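Local coordinates for protein tyrocidine synthase 2 (Brevibacillus parabrevis, PDB 6TA8) that belongs to the condensation-domain family of multidomain nonribosomal peptide synthases, at residues E334-E337 and Y341-K344. Residues are numbered along the deposited sequence; the frame is centred on the assembly and turned at random.
Sequences EKAE and YQIK
The side-chain amide of Gln-342 reaches from a helix to the loop that leads into it: its NE2 donates a hydrogen bond to the backbone O of Asp-332, while its OE1 faces the backbone of Lys-335 and Ala-336. The setting is a strand-loop-helix connection in the condensation domain, where strand 325-332, at one edge of the six-stranded mixed sheet, passes through a short loop into helix 339-351. It is a worked example of how a long polar side chain from the first turn of a helix can tie back to the end of the preceding strand. With CG anti to the backbone N (chi1 -168°), the chain of Gln-342 leaves the helix toward the loop and bends at chi2 (75°), which brings OE1 to the backbone of Lys-335 and Ala-336. OE1 comes within 3.5 Å of CA of Ala-336. The same OE1 is 2.8 Å from O of Lys-335, but neither oxygen carries a hydrogen to offer, and so short an approach is doubtful as modelled.

Helix 277-293 covers this side of the contact: Gln-342 touches Thr-283 and Leu-287, and Ala-336, its methyl turned away from the helix that follows, meets Leu-287 and Lys-290.

Tyr-341 makes the more exposed half of the contact. Its CG is also anti to the backbone N (chi1 167°), which swings the CD2-CE2 edge of the ring toward Lys-335, whose amino end leads off elsewhere. Between the side chains the touch is light, CB of Lys-335 lying 4.3 Å from CE2 of Tyr-341, while O of Lys-335 sits at the ring edge, near its plane, 4.2 Å from CD2 of Tyr-341.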
loop_
_atom_site.group_PDB
_atom_site.type_symbol
_atom_site.label_atom_id
_atom_site.label_comp_id
_atom_site.label_asym_id
_atom_site.label_seq_id
_atom_site.Cartn_x
_atom_site.Cartn_y
_atom_site.Cartn_z
ATOM N N GLU A 334 4.805 22.922 -17.086
ATOM C CA GLU A 334 4.744 24.130 -17.905
ATOM C C GLU A 334 6.090 24.447 -18.546
ATOM O O GLU A 334 6.151 24.836 -19.719
ATOM C CB GLU A 334 4.263 25.307 -17.057
ATOM C CG GLU A 334 4.232 26.640 -17.787
ATOM C CD GLU A 334 3.832 27.789 -16.882
ATOM O OE1 GLU A 334 3.672 27.558 -15.664
ATOM O OE2 GLU A 334 3.679 28.922 -17.386
ATOM N N LYS A 335 7.179 24.287 -17.798
ATOM C CA LYS A 335 8.522 24.574 -18.305
ATOM C C LYS A 335 9.459 23.484 -17.790
ATOM O O LYS A 335 9.968 23.573 -16.668
ATOM C CB LYS A 335 8.986 25.963 -17.880
ATOM C CG LYS A 335 9.970 26.613 -18.840
ATOM C CD LYS A 335 9.257 27.440 -19.901
ATOM C CE LYS A 335 9.392 28.931 -19.633
ATOM N NZ LYS A 335 8.732 29.754 -20.685
ATOM N N ALA A 336 9.691 22.464 -18.619
ATOM C CA ALA A 336 10.487 21.303 -18.241
ATOM C C ALA A 336 11.972 21.462 -18.536
ATOM O O ALA A 336 12.758 20.582 -18.165
ATOM C CB ALA A 336 9.967 20.053 -18.960
ATOM N N GLU A 337 12.374 22.552 -19.193
ATOM C CA GLU A 337 13.782 22.752 -19.517
ATOM C C GLU A 337 14.604 23.028 -18.265
ATOM O O GLU A 337 15.707 22.492 -18.107
ATOM C CB GLU A 337 13.937 23.899 -20.519
ATOM C CG GLU A 337 12.882 23.965 -21.629
ATOM C CD GLU A 337 11.551 24.537 -21.168
ATOM O OE1 GLU A 337 10.914 23.918 -20.294
ATOM O OE2 GLU A 337 11.147 25.606 -21.673
ATOM N N TYR A 341 14.439 24.625 -11.591
ATOM C CA TYR A 341 13.125 25.216 -11.364
ATOM C C TYR A 341 12.035 24.153 -11.304
ATOM O O TYR A 341 11.012 24.353 -10.642
ATOM C CB TYR A 341 12.823 26.243 -12.458
ATOM C CG TYR A 341 11.381 26.695 -12.529
ATOM C CD1 TYR A 341 10.870 27.601 -11.607
ATOM C CD2 TYR A 341 10.535 26.227 -13.526
ATOM C CE1 TYR A 341 9.555 28.020 -11.673
ATOM C CE2 TYR A 341 9.219 26.641 -13.600
ATOM C CZ TYR A 341 8.734 27.537 -12.672
ATOM O OH TYR A 341 7.424 27.952 -12.740
ATOM N N GLN A 342 12.242 23.014 -11.973
ATOM C CA GLN A 342 11.237 21.955 -11.964
ATOM C C GLN A 342 11.192 21.244 -10.617
ATOM O O GLN A 342 10.108 20.986 -10.081
ATOM C CB GLN A 342 11.520 20.955 -13.084
ATOM C CG GLN A 342 10.387 19.977 -13.343
ATOM C CD GLN A 342 9.226 20.614 -14.077
ATOM O OE1 GLN A 342 9.413 21.518 -14.889
ATOM N NE2 GLN A 342 8.016 20.144 -13.795
ATOM N N ILE A 343 12.359 20.913 -10.057
ATOM C CA ILE A 343 12.398 20.234 -8.765
ATOM C C ILE A 343 11.873 21.148 -7.664
ATOM O O ILE A 343 11.090 20.722 -6.808
ATOM C CB ILE A 343 13.823 19.739 -8.463
ATOM C CG1 ILE A 343 14.308 18.807 -9.574
ATOM C CG2 ILE A 343 13.868 19.025 -7.119
ATOM C CD1 ILE A 343 15.763 18.418 -9.450
ATOM N N LYS A 344 12.290 22.417 -7.664
ATOM C CA LYS A 344 11.771 23.357 -6.676
ATOM C C LYS A 344 10.272 23.575 -6.844
ATOM O O LYS A 344 9.572 23.835 -5.859
ATOM C CB LYS A 344 12.510 24.689 -6.772
ATOM C CG LYS A 344 14.017 24.585 -6.598
ATOM C CD LYS A 344 14.672 25.948 -6.728
ATOM C CE LYS A 344 16.148 25.884 -6.388
ATOM N NZ LYS A 344 16.674 27.205 -5.955
#